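Local coordinates for protein transcription regulator (Lactobacillus plantarum WCFS1, PDB 3CLK) that is a DNA-binding transcription regulator, probably of the LacI type, whose periplasmic-binding-protein-like part is likely to sense a small effector molecule, at residues 129-135 against 162-168. Residues are numbered along the deposited sequence; the frame is centred on the assembly and turned at random.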
ATOM      1  N   GLY B 129      17.756   8.326  18.389  1.00 18.56           N
ATOM      2  CA  GLY B 129      17.431   9.314  17.377  1.00 18.03           C
ATOM      3  C   GLY B 129      16.019   9.109  16.857  1.00 18.93           C
ATOM      4  O   GLY B 129      15.400   8.078  17.125  1.00 17.36           O
ATOM      5  N   ILE B 130      15.506  10.096  16.124  1.00 17.16           N
ATOM      6  CA  ILE B 130      14.166  10.028  15.546  1.00 17.36           C
ATOM      7  C   ILE B 130      14.246  10.629  14.149  1.00 17.50           C
ATOM      8  O   ILE B 130      14.787  11.732  13.958  1.00 17.61           O
ATOM      9  CB  ILE B 130      13.130  10.773  16.423  1.00 18.25           C
ATOM     10  CG1 ILE B 130      11.729  10.560  15.852  1.00 17.68           C
ATOM     11  CG2 ILE B 130      13.480  12.261  16.527  1.00 19.01           C
ATOM     12  CD1 ILE B 130      10.629  10.807  16.854  1.00 15.23           C
ATOM     13  N   ALA B 131      13.717   9.905  13.164  1.00 15.41           N
ATOM     14  CA  ALA B 131      13.829  10.361  11.787  1.00 17.08           C
ATOM     15  C   ALA B 131      12.597  10.305  10.904  1.00 17.39           C
ATOM     16  O   ALA B 131      11.722   9.452  11.074  1.00 18.06           O
ATOM     17  CB  ALA B 131      14.950   9.592  11.105  1.00 17.91           C
ATOM     18  N   GLY B 132      12.572  11.229   9.942  1.00 18.20           N
ATOM     19  CA  GLY B 132      11.501  11.308   8.966  1.00 19.05           C
ATOM     20  C   GLY B 132      10.257  12.114   9.285  1.00 19.63           C
ATOM     21  O   GLY B 132       9.390  12.257   8.427  1.00 17.76           O
ATOM     22  N   ILE B 133      10.155  12.654  10.490  1.00 18.78           N
ATOM     23  CA  ILE B 133       8.953  13.401  10.862  1.00 20.44           C
ATOM     24  C   ILE B 133       8.864  14.809  10.284  1.00 18.37           C
ATOM     25  O   ILE B 133       9.840  15.544  10.276  1.00 19.82           O
ATOM     26  CB  ILE B 133       8.813  13.501  12.399  1.00 19.89           C
ATOM     27  CG1 ILE B 133       8.632  12.104  12.993  1.00 23.10           C
ATOM     28  CG2 ILE B 133       7.630  14.385  12.760  1.00 22.94           C
ATOM     29  CD1 ILE B 133       8.431  12.089  14.487  1.00 25.03           C
ATOM     30  N   ASP B 134       7.692  15.168   9.773  1.00 20.81           N
ATOM     31  CA  ASP B 134       7.484  16.520   9.258  1.00 24.34           C
ATOM     32  C   ASP B 134       7.130  17.259  10.542  1.00 23.98           C
ATOM     33  O   ASP B 134       5.992  17.219  11.016  1.00 24.89           O
ATOM     34  CB  ASP B 134       6.326  16.556   8.252  1.00 25.59           C
ATOM     35  CG  ASP B 134       6.123  17.938   7.631  1.00 29.80           C
ATOM     36  OD1 ASP B 134       6.820  18.895   8.035  1.00 26.66           O
ATOM     37  OD2 ASP B 134       5.256  18.065   6.737  1.00 32.38           O
ATOM     38  N   GLN B 135       8.148  17.899  11.103  1.00 26.96           N
ATOM     39  CA  GLN B 135       8.103  18.628  12.370  1.00 29.09           C
ATOM     40  C   GLN B 135       7.157  19.828  12.521  1.00 31.27           C
ATOM     41  O   GLN B 135       6.837  20.218  13.648  1.00 30.95           O
ATOM     42  CB  GLN B 135       9.530  19.080  12.687  1.00 28.62           C
ATOM     43  CG  GLN B 135       9.869  19.257  14.136  1.00 29.59           C
ATOM     44  CD  GLN B 135      11.346  19.559  14.329  1.00 32.85           C
ATOM     45  OE1 GLN B 135      12.208  18.868  13.772  1.00 29.25           O
ATOM     46  NE2 GLN B 135      11.648  20.587  15.124  1.00 29.51           N
ATOM     47  N   TRP B 162      20.214  14.521  16.738  1.00 27.00           N
ATOM     48  CA  TRP B 162      19.571  13.209  16.754  1.00 24.68           C
ATOM     49  C   TRP B 162      18.195  13.266  16.095  1.00 24.29           C
ATOM     50  O   TRP B 162      17.490  12.253  15.991  1.00 20.03           O
ATOM     51  CB  TRP B 162      19.420  12.718  18.196  1.00 24.94           C
ATOM     52  CG  TRP B 162      20.719  12.405  18.898  1.00 23.63           C
ATOM     53  CD1 TRP B 162      21.977  12.424  18.359  1.00 25.04           C
ATOM     54  CD2 TRP B 162      20.873  11.975  20.255  1.00 23.64           C
ATOM     55  NE1 TRP B 162      22.902  12.027  19.297  1.00 22.53           N
ATOM     56  CE2 TRP B 162      22.252  11.745  20.472  1.00 24.40           C
ATOM     57  CE3 TRP B 162      19.979  11.758  21.311  1.00 23.91           C
ATOM     58  CZ2 TRP B 162      22.761  11.307  21.698  1.00 24.13           C
ATOM     59  CZ3 TRP B 162      20.485  11.320  22.539  1.00 25.83           C
ATOM     60  CH2 TRP B 162      21.864  11.101  22.718  1.00 25.65           C
ATOM     61  N   ILE B 163      17.825  14.461  15.646  1.00 22.62           N
ATOM     62  CA  ILE B 163      16.542  14.683  15.008  1.00 21.87           C
ATOM     63  C   ILE B 163      16.763  15.004  13.535  1.00 23.65           C
ATOM     64  O   ILE B 163      17.378  16.024  13.194  1.00 22.24           O
ATOM     65  CB  ILE B 163      15.799  15.854  15.699  1.00 22.65           C
ATOM     66  CG1 ILE B 163      15.778  15.618  17.214  1.00 22.63           C
ATOM     67  CG2 ILE B 163      14.383  15.966  15.174  1.00 21.28           C
ATOM     68  CD1 ILE B 163      15.247  16.806  18.028  1.00 20.29           C
ATOM     69  N   LYS B 164      16.290  14.110  12.668  1.00 22.84           N
ATOM     70  CA  LYS B 164      16.427  14.281  11.230  1.00 24.55           C
ATOM     71  C   LYS B 164      15.040  14.299  10.615  1.00 24.91           C
ATOM     72  O   LYS B 164      14.395  13.258  10.471  1.00 25.69           O
ATOM     73  CB  LYS B 164      17.246  13.141  10.627  1.00 26.20           C
ATOM     74  CG  LYS B 164      18.670  13.060  11.155  1.00 28.36           C
ATOM     75  CD  LYS B 164      19.464  14.326  10.839  1.00 31.60           C
ATOM     76  CE  LYS B 164      20.892  14.210  11.349  1.00 31.04           C
ATOM     77  NZ  LYS B 164      21.687  15.439  11.088  1.00 33.85           N
ATOM     78  N   PRO B 165      14.547  15.500  10.279  1.00 24.41           N
ATOM     79  CA  PRO B 165      13.226  15.678   9.679  1.00 25.58           C
ATOM     80  C   PRO B 165      13.109  15.013   8.314  1.00 23.54           C
ATOM     81  O   PRO B 165      14.107  14.733   7.647  1.00 23.96           O
ATOM     82  CB  PRO B 165      13.090  17.198   9.591  1.00 24.53           C
ATOM     83  CG  PRO B 165      13.873  17.667  10.769  1.00 27.17           C
ATOM     84  CD  PRO B 165      15.110  16.801  10.680  1.00 27.35           C
ATOM     85  N   GLY B 166      11.873  14.785   7.905  1.00 22.45           N
ATOM     86  CA  GLY B 166      11.620  14.159   6.629  1.00 21.72           C
ATOM     87  C   GLY B 166      10.148  14.294   6.342  1.00 22.14           C
ATOM     88  O   GLY B 166       9.464  15.129   6.941  1.00 22.96           O
ATOM     89  N   ASP B 167       9.649  13.455   5.450  1.00 22.22           N
ATOM     90  CA  ASP B 167       8.253  13.508   5.061  1.00 22.46           C
ATOM     91  C   ASP B 167       7.577  12.153   5.168  1.00 21.59           C
ATOM     92  O   ASP B 167       6.716  11.823   4.349  1.00 21.13           O
ATOM     93  CB  ASP B 167       8.144  14.013   3.620  1.00 25.74           C
ATOM     94  CG  ASP B 167       8.983  13.194   2.659  1.00 27.86           C
ATOM     95  OD1 ASP B 167       9.353  12.062   3.024  1.00 30.30           O
ATOM     96  OD2 ASP B 167       9.265  13.672   1.543  1.00 31.10           O
ATOM     97  N   TYR B 168       7.973  11.365   6.164  1.00 18.79           N
ATOM     98  CA  TYR B 168       7.382  10.045   6.377  1.00 18.98           C
ATOM     99  C   TYR B 168       7.576   9.050   5.237  1.00 17.91           C
ATOM    100  O   TYR B 168       6.971   7.985   5.246  1.00 18.07           O
ATOM    101  CB  TYR B 168       5.879  10.161   6.631  1.00 19.91           C
ATOM    102  CG  TYR B 168       5.503  11.030   7.801  1.00 19.18           C
ATOM    103  CD1 TYR B 168       5.214  12.384   7.626  1.00 20.13           C
ATOM    104  CD2 TYR B 168       5.437  10.502   9.089  1.00 18.75           C
ATOM    105  CE1 TYR B 168       4.866  13.191   8.713  1.00 21.34           C
ATOM    106  CE2 TYR B 168       5.097  11.299  10.176  1.00 18.38           C
ATOM    107  CZ  TYR B 168       4.812  12.642   9.983  1.00 19.55           C
ATOM    108  OH  TYR B 168       4.473  13.425  11.070  1.00 18.44           O
TER
HETATM  109  O   HOH W   1      12.334  13.186  12.715  1.00 18.86           O
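Strand 163-164 pairs in parallel with strand 128-131, Ile-130 N bonding to Trp-162 O (2.9 Å) and Ile-130 O accepting Lys-164 N, and Gly-132 N continues the series by donating to Lys-164 O. Past the strands the two chains stay together: Tyr-168 N reaches Gly-132 O at 2.8 Å, in the carbonyl plane, whereas Gly-166 N meets Ile-133 O from well above that carbonyl's plane. The CA atoms of Gly-132 and Gly-166 lie 3.7 Å apart, and a CB on Gly-166 would run into Gly-132 CA. A water lies in the seam within hydrogen-bonding distance of Ile-130 O and Lys-164 O and accepts a bond from Ile-133 N. On the same sheet face Ile-130 and Ile-163 lie side by side, their CG2 methyls 4.0 Å apart, and the extended Gln-135 crosses Ile-163 at roughly a right angle to set OE1 against Pro-165 CG (3.6 Å). Tyr-168 carries its ring back over residues 132-134, with CG turned away from its own carbonyl carbon (chi1 -58°). Gly-132 O lies over one ring face toward the rim, Tyr-168 CE1 packs against Asp-134 CB (3.7 Å), and Tyr-168 OH touches Ile-133 CG2. A serine in place of Tyr-168 would remove the ring and is likely to leave Ile-133 CG2 and Asp-134 CB without their aromatic neighbour, opening a gap beside Gly-132 O. This parallel pair belongs to a beta-alpha-beta crossover through helix 138-153, whose Tyr-147 meets Ile-130 and Trp-162 and whose Thr-139 touches Tyr-168. Ala-131 and Lys-164, on the other face, pack on helix 170-180 through Ala-176; strand 188-191 flanks 128-131 across from 163-164.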